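Local atomic coordinates of ectonucleoside triphosphate diphosphohydrolase 4 (Homo sapiens, PDB entry 6WG5), a protein that belongs to the GDA1/CD39 nucleoside phosphatase family, whose members are built on the two-domain fold of the actin-like ATPase clan. Residues A[31-36]-A[40-45]; A[420-425]-A[437-442]; A[253-258]-A[370-375]; A[130-135]-A[477-482]. All blocks are in the same frame, centred on the assembly; numbering follows the deposited sequence.

Contact 1. Residues A[31-36]-A[40-45]; sequences EATDTN and VNYGIV
An Asx turn shapes the loop that leads into the first strand of the N-terminal sheet, and T33, D34 and T35 of this loop lean on V40 and Y42 of that strand. The turn is closed by N36 N, which donates to D34 OD1 over 3.1 Å and meets the oxygen from well above the carboxylate plane rather than within it. Y42 buries the largest share of any residue here. Its CG stands anti to the carbonyl carbon (chi1 -55°), which sends the ring back toward the loop, where OH comes within 3.6 Å of T35 CA and 4.0 Å of D34 O. T33 approaches from the opposite direction: CG2 meets the ring obliquely, 4.2 Å from Y42 CE2, and lies 4.4 Å from V40 CG1. Across the two segments the contact is therefore van der Waals in kind, without a hydrogen bond. The other branch of T33 is polar and turns to a different partner, since OG1 is hydrogen-bonded to R77 N. Around this surface contact, C59 of strand 53-61 touches both T33 and V40, M76 packs against T33 and T35, and P118, which follows helix 107-116, lies against Y42.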
loop_
_atom_site.group_PDB
_atom_site.type_symbol
_atom_site.label_atom_id
_atom_site.label_comp_id
_atom_site.label_asym_id
_atom_site.label_seq_id
_atom_site.Cartn_x
_atom_site.Cartn_y
_atom_site.Cartn_z
ATOM N N GLU A 31 -23.208 1.846 -13.490
ATOM C CA GLU A 31 -24.077 2.871 -14.053
ATOM C C GLU A 31 -23.611 4.257 -13.621
ATOM O O GLU A 31 -23.221 4.469 -12.470
ATOM C CB GLU A 31 -25.525 2.643 -13.613
ATOM C CG GLU A 31 -26.031 1.228 -13.851
ATOM C CD GLU A 31 -25.800 0.754 -15.274
ATOM O OE1 GLU A 31 -25.946 1.571 -16.208
ATOM O OE2 GLU A 31 -25.464 -0.435 -15.456
ATOM N N ALA A 32 -23.649 5.198 -14.562
ATOM C CA ALA A 32 -23.172 6.548 -14.299
ATOM C C ALA A 32 -23.867 7.140 -13.080
ATOM O O ALA A 32 -25.063 6.929 -12.860
ATOM C CB ALA A 32 -23.414 7.438 -15.520
ATOM N N THR A 33 -23.103 7.883 -12.282
ATOM C CA THR A 33 -23.674 8.571 -11.133
ATOM C C THR A 33 -24.758 9.533 -11.597
ATOM O O THR A 33 -24.542 10.337 -12.508
ATOM C CB THR A 33 -22.584 9.326 -10.370
ATOM O OG1 THR A 33 -21.554 8.412 -9.974
ATOM C CG2 THR A 33 -23.158 10.003 -9.129
ATOM N N ASP A 34 -25.929 9.447 -10.971
ATOM C CA ASP A 34 -27.063 10.292 -11.343
ATOM C C ASP A 34 -26.886 11.652 -10.681
ATOM O O ASP A 34 -27.269 11.868 -9.530
ATOM C CB ASP A 34 -28.381 9.640 -10.942
ATOM C CG ASP A 34 -29.586 10.460 -11.364
ATOM O OD1 ASP A 34 -29.421 11.374 -12.199
ATOM O OD2 ASP A 34 -30.699 10.188 -10.866
ATOM N N THR A 35 -26.297 12.586 -11.429
ATOM C CA THR A 35 -26.078 13.931 -10.912
ATOM C C THR A 35 -27.387 14.662 -10.640
ATOM O O THR A 35 -27.379 15.686 -9.948
ATOM C CB THR A 35 -25.229 14.737 -11.897
ATOM O OG1 THR A 35 -25.921 14.856 -13.147
ATOM C CG2 THR A 35 -23.885 14.056 -12.126
ATOM N N ASN A 36 -28.506 14.165 -11.166
ATOM C CA ASN A 36 -29.810 14.773 -10.945
ATOM C C ASN A 36 -30.476 14.301 -9.657
ATOM O O ASN A 36 -31.549 14.809 -9.312
ATOM C CB ASN A 36 -30.735 14.482 -12.133
ATOM C CG ASN A 36 -30.413 15.336 -13.344
ATOM O OD1 ASN A 36 -30.916 16.451 -13.483
ATOM N ND2 ASN A 36 -29.572 14.814 -14.230
ATOM N N VAL A 40 -27.709 12.270 -3.393
ATOM C CA VAL A 40 -26.318 11.850 -3.532
ATOM C C VAL A 40 -25.425 12.983 -3.053
ATOM O O VAL A 40 -25.659 14.154 -3.375
ATOM C CB VAL A 40 -25.989 11.464 -4.987
ATOM C CG1 VAL A 40 -24.510 11.121 -5.132
ATOM C CG2 VAL A 40 -26.847 10.294 -5.437
ATOM N N ASN A 41 -24.399 12.636 -2.280
ATOM C CA ASN A 41 -23.411 13.591 -1.806
ATOM C C ASN A 41 -22.047 13.211 -2.364
ATOM O O ASN A 41 -21.821 12.071 -2.776
ATOM C CB ASN A 41 -23.377 13.632 -0.276
ATOM C CG ASN A 41 -24.749 13.858 0.326
ATOM O OD1 ASN A 41 -25.317 12.963 0.955
ATOM N ND2 ASN A 41 -25.295 15.054 0.127
ATOM N N TYR A 42 -21.136 14.181 -2.378
ATOM C CA TYR A 42 -19.870 14.035 -3.078
ATOM C C TYR A 42 -18.709 14.424 -2.173
ATOM O O TYR A 42 -18.860 15.182 -1.212
ATOM C CB TYR A 42 -19.849 14.890 -4.356
ATOM C CG TYR A 42 -21.009 14.604 -5.285
ATOM C CD1 TYR A 42 -22.257 15.173 -5.062
ATOM C CD2 TYR A 42 -20.858 13.763 -6.380
ATOM C CE1 TYR A 42 -23.323 14.911 -5.902
ATOM C CE2 TYR A 42 -21.919 13.496 -7.228
ATOM C CZ TYR A 42 -23.149 14.074 -6.983
ATOM O OH TYR A 42 -24.210 13.814 -7.820
ATOM N N GLY A 43 -17.543 13.883 -2.499
ATOM C CA GLY A 43 -16.313 14.230 -1.809
ATOM C C GLY A 43 -15.152 14.100 -2.765
ATOM O O GLY A 43 -15.175 13.274 -3.683
ATOM N N ILE A 44 -14.130 14.927 -2.556
ATOM C CA ILE A 44 -13.009 15.036 -3.483
ATOM C C ILE A 44 -11.710 14.866 -2.709
ATOM O O ILE A 44 -11.519 15.495 -1.662
ATOM C CB ILE A 44 -13.020 16.384 -4.230
ATOM C CG1 ILE A 44 -14.333 16.557 -5.001
ATOM C CG2 ILE A 44 -11.849 16.465 -5.199
ATOM C CD1 ILE A 44 -14.727 18.001 -5.216
ATOM N N VAL A 45 -10.819 14.023 -3.229
ATOM C CA VAL A 45 -9.510 13.780 -2.637
ATOM C C VAL A 45 -8.458 13.958 -3.721
ATOM O O VAL A 45 -8.613 13.440 -4.833
ATOM C CB VAL A 45 -9.410 12.369 -2.024
ATOM C CG1 VAL A 45 -8.070 12.186 -1.319
ATOM C CG2 VAL A 45 -10.561 12.122 -1.063
#

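Contact 2. Residues A[420-425]-A[437-442]; sequences ILRERF and HRLKYQ
L439 reaches across from helix 436-456 to L421, R422 and F425 of helix 418-427, and its path can be followed atom by atom. CB points at the opposite helix, and CG, anti to the backbone N (chi1 -162°), carries the fork outward. CD1 ends 4.1 Å from L421 O. CD2 makes the nearer contacts: it lies 3.8 Å from the same L421 O, 3.8 Å from F425 CB and 4.0 Å from R422 CA, so one methyl rests on the backbone and side-chain roots of three residues. That carbonyl is already engaged, because F425 N donates to it within the helix. The two helices form an antiparallel hairpin, their segment axes 10.9 Å apart at closest approach and inclined at 152°; Y430, in the connection between them, touches both L421 and L439. F425 turns its CG anti to its own N, and its ring meets L439 CD2 obliquely. R422 lies at the margin, with CD 4.3 Å from L439 CD2 and NH1 in a salt bridge to D426. On helix 436-456, R438 NH1 donates to Q442 OE1 over 2.9 Å, while R438 NH2 forms a salt bridge with E386.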
loop_
_atom_site.group_PDB
_atom_site.type_symbol
_atom_site.label_atom_id
_atom_site.label_comp_id
_atom_site.label_asym_id
_atom_site.label_seq_id
_atom_site.Cartn_x
_atom_site.Cartn_y
_atom_site.Cartn_z
ATOM N N ILE A 420 17.398 -19.768 -23.508
ATOM C CA ILE A 420 16.069 -20.369 -23.567
ATOM C C ILE A 420 15.024 -19.392 -23.041
ATOM O O ILE A 420 13.999 -19.147 -23.689
ATOM C CB ILE A 420 16.052 -21.695 -22.785
ATOM C CG1 ILE A 420 17.011 -22.699 -23.436
ATOM C CG2 ILE A 420 14.635 -22.265 -22.721
ATOM C CD1 ILE A 420 17.241 -23.953 -22.618
ATOM N N LEU A 421 15.259 -18.830 -21.853
ATOM C CA LEU A 421 14.371 -17.798 -21.331
ATOM C C LEU A 421 14.207 -16.669 -22.338
ATOM O O LEU A 421 13.093 -16.205 -22.604
ATOM C CB LEU A 421 14.919 -17.250 -20.011
ATOM C CG LEU A 421 15.014 -18.221 -18.835
ATOM C CD1 LEU A 421 15.665 -17.531 -17.649
ATOM C CD2 LEU A 421 13.637 -18.754 -18.463
ATOM N N ARG A 422 15.322 -16.219 -22.911
ATOM C CA ARG A 422 15.279 -15.132 -23.878
ATOM C C ARG A 422 14.458 -15.517 -25.103
ATOM O O ARG A 422 13.679 -14.707 -25.620
ATOM C CB ARG A 422 16.706 -14.755 -24.275
ATOM C CG ARG A 422 16.825 -13.461 -25.040
ATOM C CD ARG A 422 16.567 -12.263 -24.155
ATOM N NE ARG A 422 16.823 -11.026 -24.883
ATOM C CZ ARG A 422 16.012 -10.525 -25.809
ATOM N NH1 ARG A 422 14.886 -11.158 -26.122
ATOM N NH2 ARG A 422 16.328 -9.394 -26.425
ATOM N N GLU A 423 14.616 -16.752 -25.582
ATOM C CA GLU A 423 13.849 -17.195 -26.742
ATOM C C GLU A 423 12.361 -17.254 -26.424
ATOM O O GLU A 423 11.527 -16.850 -27.243
ATOM C CB GLU A 423 14.349 -18.563 -27.205
ATOM C CG GLU A 423 13.865 -18.959 -28.588
ATOM C CD GLU A 423 13.770 -20.460 -28.764
ATOM O OE1 GLU A 423 12.675 -20.950 -29.117
ATOM O OE2 GLU A 423 14.788 -21.150 -28.541
ATOM N N ARG A 424 12.011 -17.755 -25.238
ATOM C CA ARG A 424 10.610 -17.819 -24.841
ATOM C C ARG A 424 10.015 -16.428 -24.683
ATOM O O ARG A 424 8.848 -16.205 -25.023
ATOM C CB ARG A 424 10.481 -18.615 -23.544
ATOM C CG ARG A 424 10.756 -20.088 -23.740
ATOM C CD ARG A 424 10.950 -20.828 -22.434
ATOM N NE ARG A 424 11.105 -22.257 -22.680
ATOM C CZ ARG A 424 11.115 -23.190 -21.734
ATOM N NH1 ARG A 424 10.977 -22.852 -20.458
ATOM N NH2 ARG A 424 11.262 -24.464 -22.071
ATOM N N PHE A 425 10.802 -15.480 -24.169
ATOM C CA PHE A 425 10.313 -14.111 -24.039
ATOM C C PHE A 425 9.916 -13.540 -25.393
ATOM O O PHE A 425 8.907 -12.835 -25.506
ATOM C CB PHE A 425 11.379 -13.235 -23.381
ATOM C CG PHE A 425 10.969 -11.799 -23.229
ATOM C CD1 PHE A 425 10.228 -11.389 -22.135
ATOM C CD2 PHE A 425 11.322 -10.860 -24.182
ATOM C CE1 PHE A 425 9.848 -10.071 -21.992
ATOM C CE2 PHE A 425 10.946 -9.540 -24.045
ATOM C CZ PHE A 425 10.207 -9.146 -22.949
ATOM N N HIS A 437 13.738 -6.531 -18.112
ATOM C CA HIS A 437 14.153 -6.349 -16.724
ATOM C C HIS A 437 13.524 -7.411 -15.829
ATOM O O HIS A 437 14.193 -7.978 -14.959
ATOM C CB HIS A 437 13.773 -4.946 -16.252
ATOM C CG HIS A 437 14.346 -4.576 -14.920
ATOM N ND1 HIS A 437 13.821 -5.031 -13.730
ATOM C CD2 HIS A 437 15.395 -3.784 -14.590
ATOM C CE1 HIS A 437 14.525 -4.542 -12.725
ATOM N NE2 HIS A 437 15.486 -3.783 -13.219
ATOM N N ARG A 438 12.235 -7.693 -16.029
ATOM C CA ARG A 438 11.585 -8.766 -15.286
ATOM C C ARG A 438 12.256 -10.105 -15.565
ATOM O O ARG A 438 12.496 -10.895 -14.644
ATOM C CB ARG A 438 10.099 -8.820 -15.647
ATOM C CG ARG A 438 9.383 -10.109 -15.258
ATOM C CD ARG A 438 9.496 -10.404 -13.773
ATOM N NE ARG A 438 9.128 -9.256 -12.950
ATOM C CZ ARG A 438 9.235 -9.219 -11.625
ATOM N NH1 ARG A 438 9.701 -10.270 -10.958
ATOM N NH2 ARG A 438 8.880 -8.125 -10.964
ATOM N N LEU A 439 12.567 -10.377 -16.834
ATOM C CA LEU A 439 13.178 -11.652 -17.192
ATOM C C LEU A 439 14.538 -11.819 -16.522
ATOM O O LEU A 439 14.911 -12.928 -16.118
ATOM C CB LEU A 439 13.315 -11.745 -18.713
ATOM C CG LEU A 439 13.535 -13.143 -19.288
ATOM C CD1 LEU A 439 12.230 -13.937 -19.293
ATOM C CD2 LEU A 439 14.118 -13.056 -20.688
ATOM N N LYS A 440 15.288 -10.727 -16.389
ATOM C CA LYS A 440 16.649 -10.800 -15.872
ATOM C C LYS A 440 16.682 -10.886 -14.351
ATOM O O LYS A 440 17.487 -11.636 -13.789
ATOM C CB LYS A 440 17.438 -9.584 -16.354
ATOM C CG LYS A 440 18.815 -9.418 -15.741
ATOM C CD LYS A 440 19.598 -8.365 -16.511
ATOM C CE LYS A 440 20.927 -8.032 -15.859
ATOM N NZ LYS A 440 21.557 -6.851 -16.520
ATOM N N TYR A 441 15.819 -10.135 -13.666
ATOM C CA TYR A 441 15.879 -10.012 -12.215
ATOM C C TYR A 441 14.783 -10.798 -11.505
ATOM O O TYR A 441 14.631 -10.662 -10.285
ATOM C CB TYR A 441 15.818 -8.534 -11.819
ATOM C CG TYR A 441 17.011 -7.753 -12.316
ATOM C CD1 TYR A 441 18.265 -7.934 -11.749
ATOM C CD2 TYR A 441 16.888 -6.842 -13.357
ATOM C CE1 TYR A 441 19.363 -7.233 -12.201
ATOM C CE2 TYR A 441 17.986 -6.131 -13.817
ATOM C CZ TYR A 441 19.220 -6.331 -13.234
ATOM O OH TYR A 441 20.321 -5.632 -13.679
ATOM N N GLN A 442 14.024 -11.622 -12.231
ATOM C CA GLN A 442 13.017 -12.464 -11.591
ATOM C C GLN A 442 13.634 -13.334 -10.504
ATOM O O GLN A 442 13.047 -13.509 -9.430
ATOM C CB GLN A 442 12.323 -13.336 -12.641
ATOM C CG GLN A 442 11.609 -14.580 -12.093
ATOM C CD GLN A 442 10.345 -14.253 -11.320
ATOM O OE1 GLN A 442 9.775 -13.172 -11.461
ATOM N NE2 GLN A 442 9.900 -15.194 -10.496
#

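Contact 3. Residues A[253-258]-A[370-375]; sequences NLLAEF and YQPPIH
The backbone at L254 and L255 passes from the weakly bonded tail of helix 245-254 into strand 255-259, while Y370 and P372 belong to an irregular run before strand 381-385. L254 still has a near-zero psi (5°), and L255 already has extended angles; opposite them, P372 and P373 take the polyproline II conformation. The two backbones stay well apart, L254 CA lying 8.3 Å from Y370 CA and L255 CA 9.3 Å from P372 CA, so side chains must bridge the gap. L254 does so with one branch: CD1 reaches within van der Waals distance of Y370 O, 3.7 Å away, an oxygen hydrogen-bonded to Y274 OH. L255 has its CG anti to the carbonyl carbon (chi1 -68°), and from there CD2 slides past the proline ring, coming within 4.2 Å of P372 CG while the two side chains run in opposite directions. Within the loop, the Y370 ring is backed on one face by P372 N, 3.6 Å above the ring plane and displaced toward the rim. One side of the contact is thus strand 255-259 itself, at the edge of the second mixed sheet within this chain. Y274 of the adjoining strand 270-279 touches L254, L255 and P372 alike, Y234 OH of strand 229-235 is hydrogen-bonded to P372 O, and the Y370 side chain packs on V250 and A251 of helix 245-254.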
loop_
_atom_site.group_PDB
_atom_site.type_symbol
_atom_site.label_atom_id
_atom_site.label_comp_id
_atom_site.label_asym_id
_atom_site.label_seq_id
_atom_site.Cartn_x
_atom_site.Cartn_y
_atom_site.Cartn_z
ATOM N N ASN A 253 4.903 4.329 17.681
ATOM C CA ASN A 253 5.049 4.996 16.396
ATOM C C ASN A 253 4.613 4.127 15.226
ATOM O O ASN A 253 4.384 4.657 14.133
ATOM C CB ASN A 253 6.504 5.424 16.206
ATOM C CG ASN A 253 6.656 6.544 15.198
ATOM O OD1 ASN A 253 5.844 7.470 15.155
ATOM N ND2 ASN A 253 7.695 6.461 14.375
ATOM N N LEU A 254 4.495 2.814 15.422
ATOM C CA LEU A 254 4.106 1.893 14.361
ATOM C C LEU A 254 2.682 1.382 14.524
ATOM O O LEU A 254 2.252 0.519 13.751
ATOM C CB LEU A 254 5.075 0.710 14.310
ATOM C CG LEU A 254 6.554 1.067 14.169
ATOM C CD1 LEU A 254 7.392 -0.199 14.128
ATOM C CD2 LEU A 254 6.796 1.918 12.927
ATOM N N LEU A 255 1.941 1.890 15.505
ATOM C CA LEU A 255 0.573 1.471 15.759
ATOM C C LEU A 255 -0.360 2.665 15.629
ATOM O O LEU A 255 -0.055 3.759 16.113
ATOM C CB LEU A 255 0.434 0.851 17.153
ATOM C CG LEU A 255 1.137 -0.493 17.360
ATOM C CD1 LEU A 255 1.153 -0.866 18.833
ATOM C CD2 LEU A 255 0.461 -1.584 16.540
ATOM N N ALA A 256 -1.492 2.447 14.966
ATOM C CA ALA A 256 -2.527 3.460 14.809
ATOM C C ALA A 256 -3.813 2.949 15.440
ATOM O O ALA A 256 -4.232 1.817 15.176
ATOM C CB ALA A 256 -2.752 3.795 13.333
ATOM N N GLU A 257 -4.430 3.780 16.276
ATOM C CA GLU A 257 -5.692 3.455 16.926
ATOM C C GLU A 257 -6.715 4.511 16.542
ATOM O O GLU A 257 -6.543 5.692 16.862
ATOM C CB GLU A 257 -5.521 3.381 18.442
ATOM C CG GLU A 257 -4.899 2.079 18.909
ATOM C CD GLU A 257 -4.155 2.216 20.220
ATOM O OE1 GLU A 257 -2.968 1.828 20.266
ATOM O OE2 GLU A 257 -4.750 2.717 21.199
ATOM N N PHE A 258 -7.773 4.087 15.856
ATOM C CA PHE A 258 -8.757 5.004 15.307
ATOM C C PHE A 258 -10.140 4.374 15.392
ATOM O O PHE A 258 -10.294 3.189 15.706
ATOM C CB PHE A 258 -8.420 5.372 13.858
ATOM C CG PHE A 258 -8.265 4.182 12.954
ATOM C CD1 PHE A 258 -9.346 3.685 12.248
ATOM C CD2 PHE A 258 -7.038 3.557 12.817
ATOM C CE1 PHE A 258 -9.207 2.590 11.418
ATOM C CE2 PHE A 258 -6.890 2.463 11.988
ATOM C CZ PHE A 258 -7.976 1.978 11.288
ATOM N N TYR A 370 10.402 -3.417 15.367
ATOM C CA TYR A 370 9.447 -4.211 16.126
ATOM C C TYR A 370 8.266 -4.615 15.255
ATOM O O TYR A 370 7.809 -3.849 14.401
ATOM C CB TYR A 370 8.954 -3.430 17.342
ATOM C CG TYR A 370 7.722 -4.028 17.978
ATOM C CD1 TYR A 370 7.814 -5.138 18.808
ATOM C CD2 TYR A 370 6.464 -3.487 17.746
ATOM C CE1 TYR A 370 6.689 -5.691 19.390
ATOM C CE2 TYR A 370 5.333 -4.033 18.321
ATOM C CZ TYR A 370 5.451 -5.135 19.142
ATOM O OH TYR A 370 4.327 -5.680 19.719
ATOM N N GLN A 371 7.769 -5.831 15.481
ATOM C CA GLN A 371 6.609 -6.347 14.767
ATOM C C GLN A 371 5.668 -7.029 15.755
ATOM O O GLN A 371 6.082 -7.973 16.438
ATOM C CB GLN A 371 7.038 -7.328 13.676
ATOM C CG GLN A 371 5.880 -7.923 12.892
ATOM C CD GLN A 371 6.340 -8.847 11.780
ATOM O OE1 GLN A 371 7.029 -8.424 10.855
ATOM N NE2 GLN A 371 5.957 -10.116 11.867
ATOM N N PRO A 372 4.413 -6.596 15.869
ATOM C CA PRO A 372 3.500 -7.268 16.784
ATOM C C PRO A 372 3.242 -8.689 16.326
ATOM O O PRO A 372 3.286 -8.988 15.118
ATOM C CB PRO A 372 2.226 -6.413 16.708
ATOM C CG PRO A 372 2.622 -5.141 16.063
ATOM C CD PRO A 372 3.770 -5.466 15.182
ATOM N N PRO A 373 2.957 -9.599 17.253
ATOM C CA PRO A 373 2.715 -10.987 16.854
ATOM C C PRO A 373 1.519 -11.087 15.921
ATOM O O PRO A 373 0.523 -10.379 16.076
ATOM C CB PRO A 373 2.456 -11.700 18.186
ATOM C CG PRO A 373 1.964 -10.625 19.097
ATOM C CD PRO A 373 2.708 -9.388 18.691
ATOM N N ILE A 374 1.631 -11.972 14.935
ATOM C CA ILE A 374 0.556 -12.240 13.986
ATOM C C ILE A 374 -0.080 -13.573 14.350
ATOM O O ILE A 374 0.621 -14.575 14.539
ATOM C CB ILE A 374 1.076 -12.260 12.539
ATOM C CG1 ILE A 374 1.638 -10.887 12.152
ATOM C CG2 ILE A 374 -0.036 -12.668 11.574
ATOM C CD1 ILE A 374 2.369 -10.876 10.816
ATOM N N HIS A 375 -1.410 -13.584 14.452
ATOM C CA HIS A 375 -2.161 -14.816 14.682
ATOM C C HIS A 375 -2.237 -15.564 13.354
ATOM O O HIS A 375 -3.234 -15.525 12.629
ATOM C CB HIS A 375 -3.542 -14.495 15.239
ATOM C CG HIS A 375 -4.211 -15.654 15.909
ATOM N ND1 HIS A 375 -5.548 -15.648 16.243
ATOM C CD2 HIS A 375 -3.725 -16.849 16.318
ATOM C CE1 HIS A 375 -5.859 -16.794 16.824
ATOM N NE2 HIS A 375 -4.771 -17.540 16.881
#

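Contact 4. Residues A[130-135]-A[477-482]; sequences LCTAGM and VQWTLG
With chi1 at 71°, W479 places CG between its backbone N and carbonyl carbon, and this turn swings the indole from the start of helix 479-487 toward L130 and T132. T132 answers with CG2 anti to the carbonyl carbon, which presents the methyl to the tryptophan. The setting is the central sheet of an actin-like domain: L130 is the penultimate residue of strand 127-131, parallel to strand 40-48, and T132 stands at the N-cap position of the short helix 133-136, although its side chain makes no capping bond. The T132-A133-G134-M135 sequence probably corresponds to the second of the apyrase conserved regions that mark this family. Contact is made through the benzene half of the indole. L130 comes to its edge, with CB in the ring plane 4.0 Å from W479 CH2 and CD1 near that plane 4.0 Å from W479 CZ3. T132 CG2 meets the next corner obliquely, 4.1 Å from W479 CZ2. The interaction is apolar, a tryptophan rim set against the end of a strand and the turn that follows it. Beyond the two segments, helix 172-186 brings Y178 and A179 against the indole, and D47 of strand 40-48 touches it too. A backbone hydrogen bond between T132 and C48 ties the turn to strand 40-48, and the T132 hydroxyl adds a weak bond to C48 O. One face of the indole is covered from within its own helix: T480 CG2 sits 3.8 Å above the ring plane, over its centre, while T480 OG1 is hydrogen-bonded to Y58 OH.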
loop_
_atom_site.group_PDB
_atom_site.type_symbol
_atom_site.label_atom_id
_atom_site.label_comp_id
_atom_site.label_asym_id
_atom_site.label_seq_id
_atom_site.Cartn_x
_atom_site.Cartn_y
_atom_site.Cartn_z
ATOM N N LEU A 130 -4.033 15.732 0.021
ATOM C CA LEU A 130 -3.123 14.988 0.883
ATOM C C LEU A 130 -1.868 14.645 0.094
ATOM O O LEU A 130 -1.944 13.965 -0.935
ATOM C CB LEU A 130 -3.803 13.724 1.412
ATOM C CG LEU A 130 -5.198 13.958 2.000
ATOM C CD1 LEU A 130 -5.849 12.637 2.374
ATOM C CD2 LEU A 130 -5.132 14.887 3.204
ATOM N N CYS A 131 -0.721 15.114 0.577
ATOM C CA CYS A 131 0.554 14.957 -0.109
ATOM C C CYS A 131 1.389 13.890 0.583
ATOM O O CYS A 131 1.353 13.762 1.810
ATOM C CB CYS A 131 1.319 16.282 -0.138
ATOM S SG CYS A 131 0.274 17.724 -0.457
ATOM N N THR A 132 2.151 13.135 -0.210
ATOM C CA THR A 132 2.899 11.999 0.316
ATOM C C THR A 132 4.403 12.262 0.312
ATOM O O THR A 132 4.872 13.192 0.976
ATOM C CB THR A 132 2.564 10.736 -0.484
ATOM O OG1 THR A 132 2.770 10.979 -1.881
ATOM C CG2 THR A 132 1.118 10.324 -0.247
ATOM N N ALA A 133 5.170 11.457 -0.430
ATOM C CA ALA A 133 6.622 11.465 -0.278
ATOM C C ALA A 133 7.259 12.716 -0.872
ATOM O O ALA A 133 8.298 13.172 -0.380
ATOM C CB ALA A 133 7.221 10.216 -0.924
ATOM N N GLY A 134 6.665 13.280 -1.924
ATOM C CA GLY A 134 7.259 14.448 -2.552
ATOM C C GLY A 134 7.421 15.611 -1.593
ATOM O O GLY A 134 8.438 16.310 -1.614
ATOM N N MET A 135 6.423 15.835 -0.740
ATOM C CA MET A 135 6.446 16.944 0.204
ATOM C C MET A 135 7.080 16.581 1.538
ATOM O O MET A 135 7.457 17.484 2.295
ATOM C CB MET A 135 5.022 17.448 0.451
ATOM C CG MET A 135 4.400 18.156 -0.741
ATOM S SD MET A 135 4.800 19.913 -0.792
ATOM C CE MET A 135 3.866 20.516 0.617
ATOM N N VAL A 477 -6.490 -0.607 -5.687
ATOM C CA VAL A 477 -6.717 -0.204 -4.303
ATOM C C VAL A 477 -6.442 1.290 -4.186
ATOM O O VAL A 477 -5.324 1.748 -4.440
ATOM C CB VAL A 477 -5.833 -1.006 -3.337
ATOM C CG1 VAL A 477 -6.027 -0.518 -1.901
ATOM C CG2 VAL A 477 -6.146 -2.490 -3.441
ATOM N N GLN A 478 -7.462 2.049 -3.795
ATOM C CA GLN A 478 -7.351 3.492 -3.630
ATOM C C GLN A 478 -7.162 3.794 -2.149
ATOM O O GLN A 478 -8.116 3.708 -1.369
ATOM C CB GLN A 478 -8.597 4.203 -4.160
ATOM C CG GLN A 478 -9.152 3.658 -5.467
ATOM C CD GLN A 478 -8.239 3.914 -6.647
ATOM O OE1 GLN A 478 -7.140 4.447 -6.495
ATOM N NE2 GLN A 478 -8.693 3.537 -7.837
ATOM N N TRP A 479 -5.937 4.152 -1.752
ATOM C CA TRP A 479 -5.757 4.650 -0.392
ATOM C C TRP A 479 -6.541 5.936 -0.184
ATOM O O TRP A 479 -6.929 6.250 0.947
ATOM C CB TRP A 479 -4.273 4.858 -0.070
ATOM C CG TRP A 479 -3.599 6.016 -0.763
ATOM C CD1 TRP A 479 -2.779 5.953 -1.850
ATOM C CD2 TRP A 479 -3.671 7.403 -0.398
ATOM N NE1 TRP A 479 -2.341 7.210 -2.190
ATOM C CE2 TRP A 479 -2.875 8.118 -1.315
ATOM C CE3 TRP A 479 -4.334 8.108 0.611
ATOM C CZ2 TRP A 479 -2.726 9.501 -1.253
ATOM C CZ3 TRP A 479 -4.184 9.482 0.668
ATOM C CH2 TRP A 479 -3.385 10.163 -0.257
ATOM N N THR A 480 -6.801 6.682 -1.261
ATOM C CA THR A 480 -7.660 7.856 -1.161
ATOM C C THR A 480 -9.072 7.476 -0.730
ATOM O O THR A 480 -9.777 8.291 -0.124
ATOM C CB THR A 480 -7.697 8.598 -2.498
ATOM O OG1 THR A 480 -8.070 7.693 -3.544
ATOM C CG2 THR A 480 -6.334 9.203 -2.814
ATOM N N LEU A 481 -9.502 6.248 -1.033
ATOM C CA LEU A 481 -10.819 5.795 -0.597
ATOM C C LEU A 481 -10.872 5.635 0.917
ATOM O O LEU A 481 -11.870 5.995 1.551
ATOM C CB LEU A 481 -11.175 4.481 -1.289
ATOM C CG LEU A 481 -12.488 3.823 -0.863
ATOM C CD1 LEU A 481 -13.666 4.758 -1.076
ATOM C CD2 LEU A 481 -12.685 2.525 -1.628
ATOM N N GLY A 482 -9.815 5.085 1.514
ATOM C CA GLY A 482 -9.755 5.017 2.963
ATOM C C GLY A 482 -9.653 6.387 3.599
ATOM O O GLY A 482 -10.132 6.593 4.718
#

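In the fold
Contacts 1 and 4 each have one segment on the same sheet, in which strands 40-48 and 127-131 are neighbours; their centres are 21 Å apart, yet they touch directly, V45 CG1 lying 3.8 Å from T480 CG2. Contact 3 sits on the other mixed sheet, its nearest atoms about 8 Å from those of contact 4. Contact 2 lies apart in a helical region, about 18 Å from contact 4 and 28 Å from contact 1 between nearest atoms. Along the chain, contacts 2 and 3 both fall inside the long loop that contact 4 closes. A bound NAG lies about 14 Å from the L254 side chain of contact 3; it belongs to a protein-attached glycan and marks no binding pocket.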